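RagA protein (Porphyromonas gingivalis, PDB 6SLN) probably imports nutrients across the outer membrane as a TonB-dependent receptor, a transmembrane beta barrel closed by a plug. Local coordinates at residues Thr208-Met213 / Gly366-Gly371; Ile316-Gly321 / Tyr327-Gly332; Asp163-Ser168 / Ser498-Asn503; Asn354-Ser357 / Leu363-Gly366. All blocks are in the same frame, centred on the assembly; numbering follows the deposited sequence.

Contact 1 (Thr208-Met213 / Gly366-Gly371); sequences TKKGKM and GANLSG. With C8E ((hydroxyethyloxy)tri(ethyloxy)octane), chain J.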
# COMPACT_ATOMS: atom_id res chain seq x y z
N THR A 208 28.12 -18.98 -12.81
CA THR A 208 27.43 -20.14 -12.28
C THR A 208 27.76 -21.40 -13.09
O THR A 208 28.39 -21.34 -14.15
CB THR A 208 25.92 -19.89 -12.24
OG1 THR A 208 25.40 -19.80 -13.57
CG2 THR A 208 25.60 -18.58 -11.49
N LYS A 209 27.32 -22.55 -12.59
CA LYS A 209 27.76 -23.83 -13.14
C LYS A 209 26.92 -24.25 -14.33
O LYS A 209 25.71 -24.01 -14.39
CB LYS A 209 27.71 -24.92 -12.07
CG LYS A 209 28.80 -24.82 -11.02
CD LYS A 209 28.44 -25.59 -9.75
CE LYS A 209 29.67 -25.83 -8.88
NZ LYS A 209 29.35 -26.09 -7.44
N LYS A 210 27.58 -24.91 -15.28
CA LYS A 210 26.94 -25.57 -16.41
C LYS A 210 27.20 -27.07 -16.30
O LYS A 210 28.15 -27.51 -15.66
CB LYS A 210 27.46 -25.05 -17.76
CG LYS A 210 27.82 -23.57 -17.77
CD LYS A 210 26.62 -22.67 -17.45
CE LYS A 210 26.94 -21.20 -17.71
NZ LYS A 210 26.21 -20.33 -16.74
N GLY A 211 26.35 -27.86 -16.96
CA GLY A 211 26.50 -29.30 -16.89
C GLY A 211 27.62 -29.82 -17.78
O GLY A 211 27.66 -29.55 -18.98
N LYS A 212 28.54 -30.59 -17.18
CA LYS A 212 29.49 -31.36 -17.96
C LYS A 212 28.73 -32.36 -18.83
O LYS A 212 27.89 -33.11 -18.33
CB LYS A 212 30.45 -32.09 -17.03
CG LYS A 212 31.33 -33.12 -17.72
CD LYS A 212 30.96 -34.54 -17.30
CE LYS A 212 32.13 -35.50 -17.45
NZ LYS A 212 31.66 -36.89 -17.26
N MET A 213 29.04 -32.36 -20.12
CA MET A 213 28.33 -33.25 -21.04
C MET A 213 28.81 -34.69 -20.87
O MET A 213 29.86 -34.95 -20.28
CB MET A 213 28.55 -32.82 -22.48
CG MET A 213 28.45 -31.33 -22.70
SD MET A 213 27.67 -31.06 -24.28
CE MET A 213 26.05 -31.66 -23.92
N GLY A 366 20.76 -20.23 -24.77
CA GLY A 366 20.83 -20.62 -23.37
C GLY A 366 20.07 -19.66 -22.47
O GLY A 366 19.72 -18.54 -22.85
N ALA A 367 19.80 -20.13 -21.26
CA ALA A 367 19.18 -19.31 -20.22
C ALA A 367 19.79 -19.65 -18.86
O ALA A 367 20.16 -20.80 -18.60
CB ALA A 367 17.65 -19.48 -20.18
N ASN A 368 19.90 -18.64 -18.00
CA ASN A 368 20.51 -18.86 -16.70
C ASN A 368 19.54 -18.45 -15.61
O ASN A 368 19.82 -17.56 -14.81
CB ASN A 368 21.84 -18.10 -16.57
CG ASN A 368 22.93 -18.62 -17.51
OD1 ASN A 368 23.48 -19.71 -17.31
ND2 ASN A 368 23.24 -17.85 -18.55
N LEU A 369 18.40 -19.14 -15.56
CA LEU A 369 17.29 -18.71 -14.71
C LEU A 369 17.52 -18.97 -13.23
O LEU A 369 18.09 -20.00 -12.84
CB LEU A 369 16.01 -19.40 -15.16
CG LEU A 369 15.83 -19.26 -16.66
CD1 LEU A 369 14.85 -20.29 -17.24
CD2 LEU A 369 15.42 -17.83 -16.94
N SER A 370 17.07 -18.04 -12.39
CA SER A 370 17.20 -18.17 -10.95
C SER A 370 16.03 -17.48 -10.26
O SER A 370 15.42 -16.56 -10.80
CB SER A 370 18.53 -17.59 -10.44
OG SER A 370 18.59 -16.19 -10.66
N GLY A 371 15.72 -17.94 -9.05
CA GLY A 371 14.65 -17.33 -8.29
C GLY A 371 14.74 -17.73 -6.84
O GLY A 371 15.47 -18.66 -6.47
C1 C8E J . 14.45 -28.07 -10.92
C2 C8E J . 13.83 -26.75 -10.45
C3 C8E J . 14.36 -25.50 -11.18
C4 C8E J . 13.74 -24.21 -10.61
C5 C8E J . 14.29 -22.91 -11.19
C6 C8E J . 13.35 -21.71 -11.01
C7 C8E J . 14.03 -20.39 -11.38
C8 C8E J . 13.15 -19.16 -11.18
O9 C8E J . 12.67 -18.67 -12.42
C10 C8E J . 11.64 -17.70 -12.32
C11 C8E J . 10.41 -18.12 -13.14
O12 C8E J . 10.31 -17.52 -14.42
C13 C8E J . 10.11 -18.47 -15.46
C14 C8E J . 10.25 -17.86 -16.86
O15 C8E J . 11.05 -18.66 -17.71
C16 C8E J . 11.82 -17.95 -18.67
C17 C8E J . 11.84 -18.69 -20.01
O18 C8E J . 12.52 -17.98 -21.02
C19 C8E J . 13.70 -18.60 -21.51
C20 C8E J . 13.79 -18.53 -23.04
O21 C8E J . 15.13 -18.33 -23.47

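Contact 2 (Ile316-Gly321 / Tyr327-Gly332); sequences ISFSGG and YYASIG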
# COMPACT_ATOMS: atom_id res chain seq x y z
N ILE A 316 20.15 -29.65 -3.47
CA ILE A 316 20.22 -30.78 -4.39
C ILE A 316 20.44 -30.24 -5.79
O ILE A 316 19.82 -29.24 -6.18
CB ILE A 316 19.00 -31.74 -4.28
CG1 ILE A 316 19.24 -33.03 -5.05
CG2 ILE A 316 17.70 -31.11 -4.74
CD1 ILE A 316 18.79 -34.25 -4.29
N SER A 317 21.37 -30.86 -6.53
CA SER A 317 21.80 -30.43 -7.85
C SER A 317 21.56 -31.53 -8.86
O SER A 317 21.72 -32.72 -8.56
CB SER A 317 23.30 -30.07 -7.90
OG SER A 317 23.65 -29.10 -6.94
N PHE A 318 21.23 -31.12 -10.08
CA PHE A 318 21.16 -32.01 -11.22
C PHE A 318 21.95 -31.36 -12.35
O PHE A 318 21.84 -30.15 -12.56
CB PHE A 318 19.71 -32.28 -11.61
CG PHE A 318 18.89 -32.82 -10.47
CD1 PHE A 318 18.92 -34.17 -10.16
CD2 PHE A 318 18.14 -31.97 -9.67
CE1 PHE A 318 18.20 -34.67 -9.10
CE2 PHE A 318 17.40 -32.47 -8.61
CZ PHE A 318 17.44 -33.82 -8.32
N SER A 319 22.79 -32.15 -13.02
CA SER A 319 23.69 -31.59 -14.01
C SER A 319 24.16 -32.69 -14.95
O SER A 319 24.29 -33.85 -14.55
CB SER A 319 24.89 -30.90 -13.36
OG SER A 319 26.02 -31.76 -13.38
N GLY A 320 24.43 -32.30 -16.18
CA GLY A 320 24.87 -33.22 -17.21
C GLY A 320 24.49 -32.69 -18.57
O GLY A 320 24.15 -31.52 -18.72
N GLY A 321 24.55 -33.57 -19.56
CA GLY A 321 24.10 -33.20 -20.89
C GLY A 321 24.65 -34.12 -21.95
O GLY A 321 25.61 -34.87 -21.75
N TYR A 327 22.69 -28.69 -19.06
CA TYR A 327 21.73 -28.18 -18.09
C TYR A 327 22.37 -28.20 -16.72
O TYR A 327 23.30 -28.96 -16.46
CB TYR A 327 20.42 -28.99 -18.07
CG TYR A 327 20.58 -30.41 -17.57
CD1 TYR A 327 21.03 -31.41 -18.41
CD2 TYR A 327 20.31 -30.74 -16.25
CE1 TYR A 327 21.20 -32.72 -17.95
CE2 TYR A 327 20.47 -32.04 -15.78
CZ TYR A 327 20.92 -33.02 -16.63
OH TYR A 327 21.09 -34.31 -16.18
N TYR A 328 21.87 -27.34 -15.83
CA TYR A 328 22.24 -27.41 -14.42
C TYR A 328 21.05 -26.93 -13.61
O TYR A 328 20.66 -25.75 -13.70
CB TYR A 328 23.50 -26.58 -14.13
CG TYR A 328 23.83 -26.42 -12.65
CD1 TYR A 328 24.71 -27.28 -12.01
CD2 TYR A 328 23.26 -25.39 -11.90
CE1 TYR A 328 25.00 -27.13 -10.67
CE2 TYR A 328 23.54 -25.23 -10.57
CZ TYR A 328 24.41 -26.09 -9.95
OH TYR A 328 24.69 -25.92 -8.60
N ALA A 329 20.45 -27.82 -12.82
CA ALA A 329 19.33 -27.48 -11.96
C ALA A 329 19.77 -27.49 -10.51
O ALA A 329 20.76 -28.13 -10.14
CB ALA A 329 18.15 -28.46 -12.15
N SER A 330 19.01 -26.77 -9.69
CA SER A 330 19.30 -26.66 -8.27
C SER A 330 18.05 -26.21 -7.52
O SER A 330 17.33 -25.32 -7.99
CB SER A 330 20.44 -25.67 -8.02
OG SER A 330 21.17 -26.06 -6.88
N ILE A 331 17.80 -26.83 -6.37
CA ILE A 331 16.90 -26.27 -5.37
C ILE A 331 17.59 -26.36 -4.01
O ILE A 331 18.31 -27.33 -3.75
CB ILE A 331 15.51 -26.95 -5.34
CG1 ILE A 331 15.63 -28.44 -5.02
CG2 ILE A 331 14.79 -26.77 -6.66
CD1 ILE A 331 14.34 -29.19 -5.23
N GLY A 332 17.38 -25.35 -3.17
CA GLY A 332 18.09 -25.29 -1.91
C GLY A 332 17.35 -24.48 -0.86
O GLY A 332 16.40 -23.75 -1.14

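Contact 3 (Asp163-Ser168 / Ser498-Asn503); sequences DGMQTS and SKSFTN. With 3PE (1,2-Distearoyl-sn-glycerophosphoethanolamine), chain G; LMT (dodecyl-beta-D-maltoside), chain H.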
# COMPACT_ATOMS: atom_id res chain seq x y z
N ASP A 163 26.98 -14.10 -14.54
CA ASP A 163 26.77 -14.68 -15.87
C ASP A 163 26.38 -13.63 -16.90
O ASP A 163 25.72 -13.93 -17.89
CB ASP A 163 25.72 -15.78 -15.82
CG ASP A 163 26.27 -17.06 -15.24
OD1 ASP A 163 27.36 -17.51 -15.66
OD2 ASP A 163 25.60 -17.62 -14.35
N GLY A 164 26.79 -12.39 -16.68
CA GLY A 164 26.62 -11.33 -17.65
C GLY A 164 25.64 -10.26 -17.25
O GLY A 164 25.49 -9.30 -18.01
N MET A 165 24.96 -10.38 -16.12
CA MET A 165 24.01 -9.35 -15.73
C MET A 165 24.44 -8.63 -14.46
O MET A 165 24.68 -9.26 -13.42
CB MET A 165 22.61 -9.91 -15.55
CG MET A 165 21.76 -9.60 -16.75
SD MET A 165 20.05 -9.57 -16.32
CE MET A 165 20.01 -8.18 -15.23
N GLN A 166 24.51 -7.30 -14.55
CA GLN A 166 24.63 -6.46 -13.38
C GLN A 166 23.58 -6.87 -12.35
O GLN A 166 22.38 -6.74 -12.60
CB GLN A 166 24.45 -4.99 -13.76
CG GLN A 166 25.56 -4.40 -14.57
CD GLN A 166 25.50 -2.89 -14.57
OE1 GLN A 166 24.92 -2.28 -13.67
NE2 GLN A 166 26.10 -2.28 -15.59
N THR A 167 24.05 -7.38 -11.22
CA THR A 167 23.18 -7.85 -10.15
C THR A 167 23.49 -7.08 -8.87
O THR A 167 24.66 -6.85 -8.55
CB THR A 167 23.38 -9.34 -9.92
OG1 THR A 167 23.11 -10.05 -11.13
CG2 THR A 167 22.47 -9.83 -8.82
N SER A 168 22.44 -6.68 -8.16
CA SER A 168 22.63 -6.12 -6.82
C SER A 168 23.21 -7.17 -5.89
O SER A 168 23.03 -8.37 -6.10
CB SER A 168 21.30 -5.62 -6.24
OG SER A 168 20.67 -6.62 -5.47
N SER A 498 15.01 -4.47 -12.85
CA SER A 498 16.26 -4.06 -13.46
C SER A 498 16.42 -4.84 -14.76
O SER A 498 16.62 -6.06 -14.74
CB SER A 498 17.44 -4.26 -12.51
OG SER A 498 17.40 -5.53 -11.89
N LYS A 499 16.25 -4.14 -15.89
CA LYS A 499 16.37 -4.73 -17.21
C LYS A 499 17.76 -4.51 -17.76
O LYS A 499 18.44 -3.53 -17.42
CB LYS A 499 15.35 -4.15 -18.19
CG LYS A 499 13.91 -4.26 -17.78
CD LYS A 499 13.03 -3.43 -18.69
CE LYS A 499 11.93 -2.75 -17.90
NZ LYS A 499 11.19 -1.79 -18.77
N SER A 500 18.18 -5.41 -18.64
CA SER A 500 19.54 -5.30 -19.16
C SER A 500 19.64 -6.02 -20.50
O SER A 500 19.24 -7.19 -20.61
CB SER A 500 20.53 -5.89 -18.17
OG SER A 500 21.72 -6.35 -18.80
N PHE A 501 20.19 -5.33 -21.50
CA PHE A 501 20.45 -5.91 -22.81
C PHE A 501 21.89 -5.63 -23.21
O PHE A 501 22.35 -4.49 -23.09
CB PHE A 501 19.49 -5.36 -23.87
CG PHE A 501 18.08 -5.23 -23.39
CD1 PHE A 501 17.69 -4.11 -22.67
CD2 PHE A 501 17.14 -6.20 -23.68
CE1 PHE A 501 16.42 -3.97 -22.23
CE2 PHE A 501 15.85 -6.05 -23.25
CZ PHE A 501 15.49 -4.94 -22.52
N THR A 502 22.58 -6.66 -23.69
CA THR A 502 23.95 -6.55 -24.16
C THR A 502 24.07 -7.24 -25.51
O THR A 502 23.73 -8.42 -25.65
CB THR A 502 24.95 -7.17 -23.18
OG1 THR A 502 24.88 -6.48 -21.93
CG2 THR A 502 26.37 -7.07 -23.74
N ASN A 503 24.59 -6.51 -26.50
CA ASN A 503 24.62 -6.98 -27.88
C ASN A 503 26.02 -6.74 -28.43
O ASN A 503 26.49 -5.60 -28.49
CB ASN A 503 23.56 -6.26 -28.70
CG ASN A 503 22.16 -6.63 -28.26
OD1 ASN A 503 21.76 -7.79 -28.37
ND2 ASN A 503 21.41 -5.66 -27.75
C1 3PE G . 16.91 3.03 -25.54
C2 3PE G . 17.26 1.71 -26.18
C3 3PE G . 18.72 1.75 -26.66
O31 3PE G . 19.05 0.58 -27.36
O32 3PE G . 19.75 1.76 -29.14
C31 3PE G . 19.40 0.71 -28.72
C32 3PE G . 19.30 -0.50 -29.67
C33 3PE G . 20.65 -1.12 -30.02
C34 3PE G . 20.47 -2.16 -31.14
C35 3PE G . 20.52 -3.60 -30.62
C36 3PE G . 21.27 -4.49 -31.63
C37 3PE G . 20.78 -5.94 -31.57
C38 3PE G . 21.59 -6.78 -32.57
C39 3PE G . 21.26 -8.26 -32.39
C3A 3PE G . 22.33 -9.13 -33.05
C3B 3PE G . 22.40 -10.49 -32.35
O21 3PE G . 17.02 0.76 -25.16
O22 3PE G . 15.27 -0.56 -25.65
C21 3PE G . 16.45 -0.45 -25.59
C22 3PE G . 17.32 -1.65 -25.98
C23 3PE G . 16.47 -2.86 -26.39
C24 3PE G . 17.18 -3.53 -27.57
C25 3PE G . 17.45 -5.02 -27.34
C26 3PE G . 17.64 -5.74 -28.69
C27 3PE G . 17.62 -7.25 -28.47
C28 3PE G . 17.81 -8.01 -29.79
C29 3PE G . 17.91 -9.52 -29.55
C2A 3PE G . 17.24 -10.33 -30.67
C2B 3PE G . 18.03 -11.59 -31.09
C2C 3PE G . 17.06 -12.76 -31.37
C2D 3PE G . 17.74 -14.04 -31.89
C1B LMT H . 11.99 5.04 -21.49
C2B LMT H . 11.35 4.89 -20.05
C3B LMT H . 10.40 6.04 -19.67
C4B LMT H . 11.10 7.37 -20.00
C5B LMT H . 11.20 7.32 -21.53
C6B LMT H . 11.41 8.72 -22.15
O1B LMT H . 11.33 4.27 -22.46
O2B LMT H . 10.73 3.66 -19.94
O3B LMT H . 9.94 5.96 -18.38
O4' LMT H . 10.39 8.47 -19.56
O5B LMT H . 12.18 6.38 -21.94
O6B LMT H . 10.46 8.97 -23.13
C1' LMT H . 11.34 0.70 -24.31
C2' LMT H . 12.37 0.75 -23.16
C3' LMT H . 11.97 1.99 -22.34
C4' LMT H . 12.11 3.29 -23.15
C5' LMT H . 11.54 3.11 -24.61
C6' LMT H . 12.10 4.11 -25.62
O1' LMT H . 11.27 -0.49 -25.04
O2' LMT H . 12.29 -0.34 -22.32
O3' LMT H . 12.69 2.05 -21.17
O5' LMT H . 11.63 1.79 -25.19
O6' LMT H . 12.98 4.99 -24.96
C1 LMT H . 12.28 -1.51 -24.94
C2 LMT H . 11.57 -2.84 -25.08
C3 LMT H . 12.36 -4.08 -24.74
C4 LMT H . 11.92 -5.26 -25.59
C5 LMT H . 13.11 -6.06 -26.08
C6 LMT H . 12.94 -7.56 -26.01
C7 LMT H . 14.29 -8.21 -26.19
C8 LMT H . 14.23 -9.72 -26.24
C9 LMT H . 15.62 -10.32 -26.38
C10 LMT H . 15.62 -11.83 -26.52
C11 LMT H . 17.03 -12.37 -26.37
C12 LMT H . 17.18 -13.80 -26.76

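Contact 4 (Asn354-Ser357 / Leu363-Gly366); sequences NFES and LKVG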
# COMPACT_ATOMS: atom_id res chain seq x y z
N ASN A 354 19.90 -23.70 -15.18
CA ASN A 354 20.85 -23.23 -16.18
C ASN A 354 20.77 -24.14 -17.39
O ASN A 354 20.76 -25.37 -17.26
CB ASN A 354 22.28 -23.23 -15.62
CG ASN A 354 22.62 -21.96 -14.86
OD1 ASN A 354 21.76 -21.13 -14.58
ND2 ASN A 354 23.89 -21.82 -14.52
N PHE A 355 20.74 -23.54 -18.58
CA PHE A 355 20.47 -24.27 -19.80
C PHE A 355 21.31 -23.69 -20.93
O PHE A 355 21.61 -22.49 -20.94
CB PHE A 355 18.98 -24.18 -20.12
CG PHE A 355 18.64 -24.40 -21.55
CD1 PHE A 355 18.80 -25.65 -22.12
CD2 PHE A 355 18.12 -23.36 -22.31
CE1 PHE A 355 18.47 -25.86 -23.45
CE2 PHE A 355 17.79 -23.56 -23.63
CZ PHE A 355 17.96 -24.81 -24.21
N GLU A 356 21.72 -24.55 -21.85
CA GLU A 356 22.57 -24.16 -22.98
C GLU A 356 22.46 -25.24 -24.04
O GLU A 356 22.46 -26.43 -23.73
CB GLU A 356 24.03 -23.99 -22.54
CG GLU A 356 24.93 -23.31 -23.57
CD GLU A 356 26.09 -22.54 -22.93
OE1 GLU A 356 25.98 -22.15 -21.74
OE2 GLU A 356 27.12 -22.33 -23.62
N SER A 357 22.36 -24.82 -25.30
CA SER A 357 22.19 -25.81 -26.36
C SER A 357 22.69 -25.27 -27.69
O SER A 357 22.49 -24.09 -28.00
CB SER A 357 20.72 -26.23 -26.52
OG SER A 357 20.60 -27.13 -27.61
N LEU A 363 23.76 -21.61 -34.63
CA LEU A 363 23.05 -20.99 -33.52
C LEU A 363 23.24 -21.80 -32.25
O LEU A 363 23.12 -23.03 -32.26
CB LEU A 363 21.54 -20.85 -33.82
CG LEU A 363 20.63 -20.43 -32.66
CD1 LEU A 363 20.95 -18.99 -32.22
CD2 LEU A 363 19.16 -20.58 -33.01
N LYS A 364 23.51 -21.10 -31.15
CA LYS A 364 23.57 -21.69 -29.82
C LYS A 364 22.83 -20.77 -28.88
O LYS A 364 23.09 -19.56 -28.88
CB LYS A 364 25.03 -21.88 -29.38
CG LYS A 364 25.21 -22.49 -27.99
CD LYS A 364 26.39 -21.86 -27.25
CE LYS A 364 27.57 -22.81 -27.11
NZ LYS A 364 28.45 -22.44 -25.97
N VAL A 365 21.88 -21.30 -28.09
CA VAL A 365 21.10 -20.49 -27.17
C VAL A 365 21.27 -21.01 -25.74
O VAL A 365 21.83 -22.08 -25.50
CB VAL A 365 19.61 -20.42 -27.56
CG1 VAL A 365 19.46 -20.10 -29.02
CG2 VAL A 365 18.92 -21.73 -27.19
N GLY A 366 20.76 -20.23 -24.77
CA GLY A 366 20.83 -20.62 -23.37
C GLY A 366 20.07 -19.66 -22.47
O GLY A 366 19.72 -18.54 -22.85

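Contact 1 (Thr208-Met213 / Gly366-Gly371)
Lys-210 and Asn-368 carry this plug-to-barrel contact of a TonB-dependent receptor. Residues 208-213 leave the last strand of the plug sheet, 203-208, on their way to the first barrel strand, 218-230, while 366-371 belong to barrel strand 363-377. The two side chains cross at about a right angle, and only the end of the lysine reaches across: NZ lies 2.9 Å from Asn-368 OD1, with CE at 3.8 Å from the same oxygen. Lys-210 CB does not aim at the strand. A bend at chi2 (-61°) and a further turn at chi4 bring the ammonium round to it. It approaches the amide from above the carbonyl plane, 43° out of it, so the bond does not use an in-plane lone pair. On the strand side, Asn-368 places CG beside its own backbone N, opposite the carbonyl carbon (chi1 -67°), and the amide oxygen projects into the barrel interior.

The same ammonium forms a salt bridge with Asp-163 of the plug and a weak bond to Thr-208 OG1, which gives it three oxygen partners, the last of them weak. Thr-208 OG1 is also bonded to Asn-354 ND2 on the adjoining barrel strand and to Asp-163 OD2, a hydrogen bond whose modelled length is doubtful. Such a cluster should favour a charged lysine. Alternation along the strand sends Leu-369 to the outer wall, where it packs on Leu-353 of the second subunit and meets detergent: Leu-369 CD2 is 4.0 Å from C8E C16. Where the detergent's octyl tail joins its ether chain, C8E C8 lies 3.6 Å from Gly-371 N.

Contact 2 (Ile316-Gly321 / Tyr327-Gly332)
Phe-318 O accepts the shortest polar bond between the strands, from Ala-329 N at 2.7 Å with an N-H...O angle of 160°, and Tyr-328 CA adds a CA-H...O contact to the same oxygen. Phe-318 N returns a bond to Ala-329 O, completing the pair. A second hydrogen-bonded pair joins Ile-316 with Ile-331 through two backbone bonds. Farther along, Tyr-327 N reaches Gly-320 O at 3.2 Å.

The tyrosine of that last pair folds over its glycine. With CG set between the backbone N and the carbonyl carbon (chi1 66°), the Tyr-327 ring swings across the neighbouring strand, and Gly-320 N sits 3.6 Å above one face, offset toward the rim. This is the cross-strand tyrosine-glycine pairing called aromatic rescue of glycine; Gly-320 has backbone angles suited to glycine. Beside it, Ala-329 CB lies at the edge of the Phe-318 ring, near its plane, and 4.2 Å from Phe-318 CB. Ile-316 and Ile-331 point the same way, side by side, CG2 of the first against CG1 of the second. These apolar groups form the outer wall: Phe-318 and Tyr-327 pack on Ile-359 of the second subunit, and detergent touches Ile-331.

Polar side chains take the other face. Ser-319 CB packs 3.9 Å from Tyr-328 CD1. Asp-179 OD1 of the plug accepts a hydrogen bond from Tyr-328 OH and another from Ser-330 OG. Alternation between a polar interior and an apolar exterior across an antiparallel hairpin is characteristic of the transmembrane beta barrel.

Contact 3 (Asp163-Ser168 / Ser498-Asn503)
The plug meets the inner wall of the barrel where Met-165 lies against Ser-500, and the opposite face of the same barrel strand helps to line a phospholipid pocket. Met-165 makes the contact with the end of its side chain: CE is 3.8 Å from Ser-500 CB and 4.0 Å from Ser-498 O. A turn at chi3 (65°) lays the methyl alongside the strand, while Met-165 CG comes 3.8 Å from Ser-500 OG. No hydrogen bond links the two segments; the touch is one of van der Waals packing. Within the plug segment, Thr-167 OG1 donates to Met-165 O at 2.9 Å, approaching from above the carbonyl plane.

On the lipid side, one acyl chain of 3PE runs over Phe-501, its C23 lying 4.0 Å above the centre of one ring face. The maltoside detergent touches the ring's far end, with Phe-501 CZ 3.9 Å from LMT C3. The other acyl chain passes Asn-503, whose ND2 also forms a weak bond to His-523. Strand 487-510, which carries residues 498-503, runs between barrel strands 456-475 and 515-540: Met-165 also touches Asp-465 on the former, and Ser-500 packs against Ile-526 on the latter.

Contact 4 (Asn354-Ser357 / Leu363-Gly366)
The Phe-355 ring is approached obliquely by Val-365 and Gly-366 of the partner strand, with Phe-355 CE2 4.2 Å from Val-365 CG2 and Phe-355 CD2 4.0 Å from Gly-366 CA. From the second subunit the ring of Tyr-327 meets it with planes at about 45°, so the outer face of this antiparallel hairpin of the beta barrel, strands 345-360 and 363-377, lies in the subunit interface. Phe-355 and Val-365 lie side by side and point the same way; Val-365 packs further on Phe-318 of the second subunit.

The backbone bonds confirm the register. Ser-357 and Val-365 form a hydrogen-bonded pair, Ser-357 N to Val-365 O at 2.8 Å and Val-365 N to Ser-357 O at 2.9 Å. The next pair, Glu-356 with Gly-366, is non-hydrogen-bonded and brings the CA atoms to 4.0 Å, with no side chain on the glycine to stand between. Ser-357 OG bonds to Thr-325 OG1.

On the inward face a diagonal salt bridge joins Glu-356 to Lys-364. The glutamate chain is extended, whereas the lysine bends at chi2 (-142°) and chi3 (-109°), turning its end toward the carboxylate. Lys-364 NZ meets Glu-356 OE2 nearly head-on to the C-O bond, at 2.7 Å.

Overall arrangement
Contacts 2 and 4 build two successive hairpins of the barrel wall, centres 15 Å apart and stitched together by Asn-354 N and Tyr-328 O at 2.6 Å. Contact 1 brings the end of the plug against this wall, its centre 8 Å from that of contact 2 and 9 Å from that of contact 4, with which it shares Gly-366. Asp-163 ties contact 1 to contact 3, centres 16 Å apart, through a salt bridge from its OD1 to Lys-210 NZ at 3.2 Å. Contact 3 alone holds residues of the 3PE pocket. Contacts 2 and 4 both meet the second subunit, whereas no other protein chain touches contact 3; the centres of contacts 3 and 4 are 17 Å apart.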